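Local coordinates for major royal jelly protein 1 (Apis mellifera, PDB 5YYL), which is the most abundant protein of royal jelly, probably serving as nutrition in larval food, and binds the sterol 24-methylenecholesterol, at residues A[353-358]-A[379-384]; A[40-45]-A[84-89]. All blocks are in the same frame, centred on the assembly; numbering follows the deposited sequence.

Interaction 1. Residues A[353-358]-A[379-384]; sequences MIASMK and LVLSNK
A classic beta bulge in an antiparallel hairpin sets Ala355 and Ser356 together against Leu381, and it illustrates how an extra residue is taken up in one strand while regular pairing persists on the Lys358 side. Strands 353-358 and 379-383 run at 142° to each other. Two amides converge on one acceptor: Ala355 N lies 3.0 Å from Leu381 O and Ser356 N 3.4 Å from the same Leu381 O, both weak bonds, the first noticeably bent. Leu381 N returns a firmer bond to Ser356 O at 2.9 Å. Past the bulge the ladder is regular: Lys358 N reaches Leu379 O in the carbonyl plane at 3.1 Å, and Leu379 N answers to Lys358 O at 2.8 Å.

On one side of the hairpin Val380 is the apolar hub. Its CG1 meets Ile354 CG2 at 3.7 Å. Met357 runs beside Val380, extended beyond CG (chi2 -179°), which carries its methyl CE to both branches of the valine; this face continues to Val310. The other side holds Ser356 and Leu381, which touch through their CB atoms, with Leu381 and Leu379 resting on Ile69 of strand 65-72. Lys358 leads its amine away to a salt bridge with Asp70. Here the bulged hairpin lies between strands 65-72 and 306-311, consistent with a blade of the beta-propeller fold to which the family is assigned.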
ATOM      1  N   MET A 353      17.472 -14.425  39.761  1.00 36.46           N
ATOM      2  CA  MET A 353      17.093 -13.244  40.525  1.00 33.84           C
ATOM      3  C   MET A 353      16.464 -12.191  39.619  1.00 30.57           C
ATOM      4  O   MET A 353      17.149 -11.512  38.853  1.00 31.67           O
ATOM      5  CB  MET A 353      18.284 -12.659  41.280  1.00 36.77           C
ATOM      6  CG  MET A 353      17.951 -11.363  42.046  1.00 40.77           C
ATOM      7  SD  MET A 353      16.811 -11.476  43.487  1.00 45.48           S
ATOM      8  CE  MET A 353      16.827  -9.768  44.042  1.00 45.95           C
ATOM      9  N   ILE A 354      15.158 -12.029  39.730  1.00 26.78           N
ATOM     10  CA  ILE A 354      14.470 -11.011  38.960  1.00 25.54           C
ATOM     11  C   ILE A 354      14.815  -9.644  39.576  1.00 24.33           C
ATOM     12  O   ILE A 354      14.189  -9.198  40.531  1.00 22.67           O
ATOM     13  CB  ILE A 354      12.953 -11.281  38.884  1.00 25.32           C
ATOM     14  CG1 ILE A 354      12.716 -12.583  38.128  1.00 25.59           C
ATOM     15  CG2 ILE A 354      12.225 -10.145  38.184  1.00 25.23           C
ATOM     16  CD1 ILE A 354      11.290 -13.088  38.207  1.00 27.42           C
ATOM     17  N   ALA A 355      15.846  -9.005  39.031  1.00 23.41           N
ATOM     18  CA  ALA A 355      16.299  -7.719  39.537  1.00 22.32           C
ATOM     19  C   ALA A 355      15.453  -6.564  39.059  1.00 22.05           C
ATOM     20  O   ALA A 355      15.495  -5.488  39.658  1.00 21.03           O
ATOM     21  CB  ALA A 355      17.737  -7.481  39.125  1.00 22.88           C
ATOM     22  N   SER A 356      14.722  -6.739  37.954  1.00 22.18           N
ATOM     23  CA  SER A 356      13.878  -5.649  37.475  1.00 22.17           C
ATOM     24  C   SER A 356      12.746  -6.081  36.593  1.00 21.64           C
ATOM     25  O   SER A 356      12.852  -7.085  35.920  1.00 23.09           O
ATOM     26  CB  SER A 356      14.709  -4.608  36.738  1.00 22.77           C
ATOM     27  OG  SER A 356      14.072  -3.359  36.858  1.00 23.65           O
ATOM     28  N   MET A 357      11.657  -5.319  36.629  1.00 22.09           N
ATOM     29  CA  MET A 357      10.503  -5.523  35.765  1.00 22.65           C
ATOM     30  C   MET A 357       9.857  -4.208  35.384  1.00 22.38           C
ATOM     31  O   MET A 357       9.776  -3.294  36.205  1.00 23.45           O
ATOM     32  CB  MET A 357       9.473  -6.387  36.464  1.00 23.68           C
ATOM     33  CG  MET A 357       9.913  -7.817  36.557  1.00 25.17           C
ATOM     34  SD  MET A 357       8.670  -8.827  37.376  1.00 27.74           S
ATOM     35  CE  MET A 357       9.127 -10.324  36.515  1.00 29.43           C
ATOM     36  N   LYS A 358       9.426  -4.104  34.135  1.00 21.37           N
ATOM     37  CA  LYS A 358       8.670  -2.949  33.664  1.00 21.52           C
ATOM     38  C   LYS A 358       7.544  -3.443  32.771  1.00 20.80           C
ATOM     39  O   LYS A 358       7.645  -4.519  32.187  1.00 20.57           O
ATOM     40  CB  LYS A 358       9.562  -1.988  32.874  1.00 22.26           C
ATOM     41  CG  LYS A 358      10.827  -1.548  33.588  1.00 22.55           C
ATOM     42  CD  LYS A 358      10.515  -0.593  34.718  1.00 23.07           C
ATOM     43  CE  LYS A 358      11.737  -0.299  35.569  1.00 24.19           C
ATOM     44  NZ  LYS A 358      12.687   0.614  34.862  1.00 25.15           N
ATOM     45  N   LEU A 379       8.675  -6.614  30.573  1.00 19.48           N
ATOM     46  CA  LEU A 379      10.112  -6.819  30.383  1.00 18.80           C
ATOM     47  C   LEU A 379      10.717  -7.239  31.717  1.00 18.93           C
ATOM     48  O   LEU A 379      10.490  -6.595  32.730  1.00 18.37           O
ATOM     49  CB  LEU A 379      10.768  -5.504  29.946  1.00 18.89           C
ATOM     50  CG  LEU A 379      10.281  -4.847  28.651  1.00 18.62           C
ATOM     51  CD1 LEU A 379      10.765  -3.415  28.551  1.00 18.54           C
ATOM     52  CD2 LEU A 379      10.712  -5.676  27.458  1.00 18.59           C
ATOM     53  N   VAL A 380      11.519  -8.290  31.718  1.00 19.67           N
ATOM     54  CA  VAL A 380      12.079  -8.850  32.950  1.00 20.48           C
ATOM     55  C   VAL A 380      13.605  -8.957  32.852  1.00 21.84           C
ATOM     56  O   VAL A 380      14.113  -9.642  31.974  1.00 22.60           O
ATOM     57  CB  VAL A 380      11.502 -10.250  33.214  1.00 19.78           C
ATOM     58  CG1 VAL A 380      12.029 -10.808  34.523  1.00 20.13           C
ATOM     59  CG2 VAL A 380       9.985 -10.198  33.213  1.00 19.48           C
ATOM     60  N   LEU A 381      14.328  -8.266  33.738  1.00 22.94           N
ATOM     61  CA  LEU A 381      15.775  -8.454  33.894  1.00 24.29           C
ATOM     62  C   LEU A 381      15.975  -9.519  34.928  1.00 25.38           C
ATOM     63  O   LEU A 381      15.513  -9.391  36.058  1.00 25.98           O
ATOM     64  CB  LEU A 381      16.507  -7.189  34.364  1.00 24.98           C
ATOM     65  CG  LEU A 381      18.005  -7.381  34.663  1.00 25.08           C
ATOM     66  CD1 LEU A 381      18.763  -7.788  33.411  1.00 25.28           C
ATOM     67  CD2 LEU A 381      18.612  -6.117  35.239  1.00 26.15           C
ATOM     68  N   SER A 382      16.677 -10.565  34.531  1.00 26.31           N
ATOM     69  CA  SER A 382      16.965 -11.668  35.389  1.00 27.90           C
ATOM     70  C   SER A 382      18.458 -11.932  35.287  1.00 31.24           C
ATOM     71  O   SER A 382      18.929 -12.738  34.473  1.00 31.44           O
ATOM     72  CB  SER A 382      16.147 -12.839  34.917  1.00 27.58           C
ATOM     73  OG  SER A 382      16.691 -14.032  35.377  1.00 29.26           O
ATOM     74  N   ASN A 383      19.212 -11.176  36.083  1.00 35.41           N
ATOM     75  CA  ASN A 383      20.598 -11.495  36.398  1.00 38.04           C
ATOM     76  C   ASN A 383      20.657 -12.710  37.330  1.00 41.33           C
ATOM     77  O   ASN A 383      19.643 -13.393  37.541  1.00 42.41           O
ATOM     78  CB  ASN A 383      21.346 -10.271  36.956  1.00 38.68           C
ATOM     79  CG  ASN A 383      20.751  -9.708  38.242  1.00 42.04           C
ATOM     80  OD1 ASN A 383      20.335 -10.436  39.160  1.00 43.24           O
ATOM     81  ND2 ASN A 383      20.743  -8.376  38.326  1.00 42.95           N
ATOM     82  N   LYS A 384      21.848 -13.015  37.843  1.00 46.04           N
ATOM     83  CA  LYS A 384      22.024 -14.074  38.824  1.00 49.98           C
ATOM     84  C   LYS A 384      22.749 -13.503  40.043  1.00 58.02           C
ATOM     85  O   LYS A 384      23.932 -13.794  40.274  1.00 59.50           O
ATOM     86  CB  LYS A 384      22.791 -15.228  38.185  1.00 48.09           C
ATOM     87  CG  LYS A 384      21.997 -15.917  37.085  1.00 47.46           C
ATOM     88  CD  LYS A 384      22.336 -17.397  36.907  1.00 47.39           C
ATOM     89  CE  LYS A 384      23.484 -17.632  35.951  1.00 48.43           C
ATOM     90  NZ  LYS A 384      23.474 -19.047  35.499  1.00 50.03           N
TER

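Interaction 2. Residues A[40-45]-A[84-89]; sequences FDYDFG and NGVPSS. With NAG (2-acetamido-2-deoxy-beta-D-glucopyranose), chain E.
Pro87 sets its ring against the aromatic face of Tyr42, a compact CH-pi contact that shows how two loops can pack through side chains without pairing their backbones. Pro87 CG stands 3.5 Å from the centroid of the Tyr42 ring, 11° off the ring normal, essentially over its centre, while CD of the proline leans over the CE2 and CZ side. The two residues come from opposite directions. Phe44 supplies a second wall, crossing the proline at about a right angle: Phe44 CZ is 3.9 Å from Pro87 CG, and its CE2 approaches Pro87 CB. Thus one pyrrolidine edge fits against two aromatic side chains.

Around the phenol end, Val86 CG1 comes within 3.9 Å of Tyr42 OH. The hydroxyl itself is hydrogen-bonded to Asn64, which fixes the far end of the ring while the proline lies over its face. Tyr42 CG is turned anti to the carbonyl carbon (chi1 -58°), beside the backbone N, and the ring extends from there to the proline. Farther out, Tyr42 and Val86 both rest on Met80 of strand 75-81, Phe44 meets the ring of Trp110 and touches helix 47-56, and Ser88 OG is held by Asn91. At the other end of residues 84-89, Asn84 adjoins the N-acetylglucosamine of the glycan at Asn144. This CH-pi contact joins the loop that leads into helix 47-56 to the connection between strands 75-81 and 90-94, in a four-stranded antiparallel sheet consistent with a propeller blade.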
ATOM      1  N   PHE A  40      28.884  -8.304  30.089  1.00 35.30           N
ATOM      2  CA  PHE A  40      28.674  -7.027  29.454  1.00 37.66           C
ATOM      3  C   PHE A  40      29.970  -6.495  28.891  1.00 41.63           C
ATOM      4  O   PHE A  40      31.046  -6.782  29.405  1.00 42.66           O
ATOM      5  CB  PHE A  40      28.031  -6.030  30.420  1.00 37.04           C
ATOM      6  CG  PHE A  40      26.589  -6.317  30.669  1.00 36.01           C
ATOM      7  CD1 PHE A  40      25.612  -5.753  29.853  1.00 34.63           C
ATOM      8  CD2 PHE A  40      26.203  -7.203  31.679  1.00 34.09           C
ATOM      9  CE1 PHE A  40      24.279  -6.029  30.066  1.00 32.92           C
ATOM     10  CE2 PHE A  40      24.871  -7.486  31.889  1.00 32.54           C
ATOM     11  CZ  PHE A  40      23.909  -6.899  31.083  1.00 32.54           C
ATOM     12  N   ASP A  41      29.826  -5.732  27.813  1.00 47.48           N
ATOM     13  CA  ASP A  41      30.917  -5.089  27.112  1.00 50.12           C
ATOM     14  C   ASP A  41      30.326  -3.830  26.501  1.00 52.27           C
ATOM     15  O   ASP A  41      29.106  -3.723  26.385  1.00 55.33           O
ATOM     16  CB  ASP A  41      31.462  -6.030  26.033  1.00 52.97           C
ATOM     17  CG  ASP A  41      32.798  -5.569  25.459  1.00 56.22           C
ATOM     18  OD1 ASP A  41      33.264  -4.451  25.791  1.00 54.95           O
ATOM     19  OD2 ASP A  41      33.386  -6.342  24.666  1.00 60.09           O
ATOM     20  N   TYR A  42      31.177  -2.879  26.124  1.00 53.25           N
ATOM     21  CA  TYR A  42      30.721  -1.571  25.668  1.00 54.93           C
ATOM     22  C   TYR A  42      31.240  -1.203  24.265  1.00 61.92           C
ATOM     23  O   TYR A  42      32.201  -1.781  23.772  1.00 63.44           O
ATOM     24  CB  TYR A  42      31.125  -0.507  26.692  1.00 51.56           C
ATOM     25  CG  TYR A  42      30.586  -0.754  28.091  1.00 48.25           C
ATOM     26  CD1 TYR A  42      29.591   0.062  28.636  1.00 47.02           C
ATOM     27  CD2 TYR A  42      31.070  -1.801  28.873  1.00 45.93           C
ATOM     28  CE1 TYR A  42      29.103  -0.171  29.914  1.00 45.32           C
ATOM     29  CE2 TYR A  42      30.578  -2.041  30.140  1.00 44.19           C
ATOM     30  CZ  TYR A  42      29.600  -1.229  30.657  1.00 43.50           C
ATOM     31  OH  TYR A  42      29.138  -1.484  31.919  1.00 41.38           O
ATOM     32  N   ASP A  43      30.574  -0.236  23.638  1.00 67.65           N
ATOM     33  CA  ASP A  43      31.025   0.403  22.402  1.00 70.22           C
ATOM     34  C   ASP A  43      31.904   1.598  22.782  1.00 69.94           C
ATOM     35  O   ASP A  43      31.463   2.760  22.888  1.00 59.87           O
ATOM     36  CB  ASP A  43      29.819   0.832  21.538  1.00 75.33           C
ATOM     37  CG  ASP A  43      30.213   1.411  20.167  1.00 74.96           C
ATOM     38  OD1 ASP A  43      30.799   2.511  20.118  1.00 77.33           O
ATOM     39  OD2 ASP A  43      29.874   0.800  19.112  1.00 68.91           O
ATOM     40  N   PHE A  44      33.183   1.289  22.966  1.00 74.42           N
ATOM     41  CA  PHE A  44      34.209   2.300  23.196  1.00 75.71           C
ATOM     42  C   PHE A  44      34.542   3.099  21.923  1.00 80.39           C
ATOM     43  O   PHE A  44      34.989   4.244  22.014  1.00 78.43           O
ATOM     44  CB  PHE A  44      35.463   1.648  23.738  1.00 73.63           C
ATOM     45  CG  PHE A  44      35.309   1.048  25.111  1.00 70.87           C
ATOM     46  CD1 PHE A  44      35.189  -0.335  25.280  1.00 69.39           C
ATOM     47  CD2 PHE A  44      35.335   1.855  26.242  1.00 65.89           C
ATOM     48  CE1 PHE A  44      35.070  -0.889  26.556  1.00 67.31           C
ATOM     49  CE2 PHE A  44      35.197   1.308  27.514  1.00 62.10           C
ATOM     50  CZ  PHE A  44      35.079  -0.060  27.673  1.00 62.94           C
ATOM     51  N   GLY A  45      34.297   2.506  20.751  1.00 86.44           N
ATOM     52  CA  GLY A  45      34.650   3.088  19.442  1.00 89.83           C
ATOM     53  C   GLY A  45      35.198   2.001  18.526  1.00 93.83           C
ATOM     54  O   GLY A  45      34.498   1.464  17.655  1.00 96.18           O
ATOM     55  N   ASN A  84      34.443  -1.303  40.628  1.00 53.12           N
ATOM     56  CA  ASN A  84      35.727  -1.070  39.959  1.00 53.15           C
ATOM     57  C   ASN A  84      35.726  -1.864  38.646  1.00 50.98           C
ATOM     58  O   ASN A  84      35.512  -3.088  38.645  1.00 43.70           O
ATOM     59  CB  ASN A  84      36.920  -1.461  40.855  1.00 55.60           C
ATOM     60  CG  ASN A  84      36.780  -2.859  41.470  1.00 62.27           C
ATOM     61  OD1 ASN A  84      35.928  -3.085  42.347  1.00 64.95           O
ATOM     62  ND2 ASN A  84      37.614  -3.806  41.012  1.00 61.93           N
ATOM     63  N   GLY A  85      35.924  -1.146  37.538  1.00 50.20           N
ATOM     64  CA  GLY A  85      35.934  -1.743  36.200  1.00 50.13           C
ATOM     65  C   GLY A  85      34.606  -1.676  35.446  1.00 49.20           C
ATOM     66  O   GLY A  85      34.265  -2.584  34.669  1.00 46.51           O
ATOM     67  N   VAL A  86      33.871  -0.587  35.667  1.00 47.02           N
ATOM     68  CA  VAL A  86      32.572  -0.367  35.063  1.00 44.65           C
ATOM     69  C   VAL A  86      32.601   1.013  34.415  1.00 43.48           C
ATOM     70  O   VAL A  86      32.394   2.012  35.101  1.00 41.64           O
ATOM     71  CB  VAL A  86      31.440  -0.485  36.100  1.00 42.93           C
ATOM     72  CG1 VAL A  86      30.102  -0.104  35.471  1.00 43.60           C
ATOM     73  CG2 VAL A  86      31.389  -1.907  36.643  1.00 41.48           C
ATOM     74  N   PRO A  87      32.871   1.067  33.095  1.00 43.80           N
ATOM     75  CA  PRO A  87      33.090   2.336  32.388  1.00 43.47           C
ATOM     76  C   PRO A  87      31.931   3.307  32.467  1.00 45.40           C
ATOM     77  O   PRO A  87      32.147   4.489  32.752  1.00 49.00           O
ATOM     78  CB  PRO A  87      33.322   1.906  30.933  1.00 43.69           C
ATOM     79  CG  PRO A  87      32.849   0.505  30.837  1.00 44.51           C
ATOM     80  CD  PRO A  87      33.028  -0.091  32.193  1.00 44.26           C
ATOM     81  N   SER A  88      30.716   2.816  32.204  1.00 44.84           N
ATOM     82  CA  SER A  88      29.509   3.638  32.325  1.00 42.81           C
ATOM     83  C   SER A  88      28.437   2.924  33.097  1.00 41.40           C
ATOM     84  O   SER A  88      28.369   1.686  33.081  1.00 42.04           O
ATOM     85  CB  SER A  88      28.965   4.028  30.959  1.00 42.71           C
ATOM     86  OG  SER A  88      27.781   4.812  31.099  1.00 43.06           O
ATOM     87  N   SER A  89      27.605   3.723  33.771  1.00 39.63           N
ATOM     88  CA  SER A  89      26.517   3.191  34.588  1.00 38.23           C
ATOM     89  C   SER A  89      25.197   3.229  33.837  1.00 36.04           C
ATOM     90  O   SER A  89      24.517   2.218  33.774  1.00 38.50           O
ATOM     91  CB  SER A  89      26.377   3.959  35.893  1.00 36.47           C
ATOM     92  OG  SER A  89      25.468   3.273  36.725  1.00 37.01           O
TER
HETATM   93  C1  NAG E   1      35.978  -1.650  45.443  1.00 80.39           C
HETATM   94  C2  NAG E   1      36.764  -0.601  46.249  1.00 84.23           C
HETATM   95  C3  NAG E   1      38.244  -0.622  45.839  1.00 87.08           C
HETATM   96  C4  NAG E   1      38.882  -2.011  45.919  1.00 87.31           C
HETATM   97  C5  NAG E   1      37.966  -2.999  45.172  1.00 86.91           C
HETATM   98  C6  NAG E   1      38.343  -4.474  45.279  1.00 86.08           C
HETATM   99  C7  NAG E   1      36.141   1.650  47.088  1.00 82.43           C
HETATM  100  C8  NAG E   1      35.652   3.024  46.724  1.00 81.91           C
HETATM  101  N2  NAG E   1      36.278   0.769  46.078  1.00 82.50           N
HETATM  102  O3  NAG E   1      39.002   0.274  46.658  1.00 89.85           O
HETATM  103  O4  NAG E   1      40.196  -1.876  45.331  1.00 86.62           O
HETATM  104  O5  NAG E   1      36.625  -2.905  45.666  1.00 84.77           O
HETATM  105  O6  NAG E   1      38.480  -4.857  46.650  1.00 88.45           O
HETATM  106  O7  NAG E   1      36.384   1.383  48.252  1.00 80.41           O

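Interactions 1 and 2 lie in series along the chain, their centres 20 Å apart and their nearest atoms about 6 Å apart without touching. What relates them is the four-stranded sheet between 65 and 106: the hairpin of interaction 1 packs on its strand 65-72, whereas one segment of interaction 2, 84-89, is a loop of that sheet, and the other, 40-45, follows strand 33-37 of the sheet that holds interaction 1. Phe400 offers a second link, touched by Asn383 from interaction 1 and by the ring of Phe40 from the 40-45 segment. Neither contact belongs to the sterol pocket, although strand 373-383, which supplies one side of interaction 1, carries the pocket residue Ile373 at its beginning.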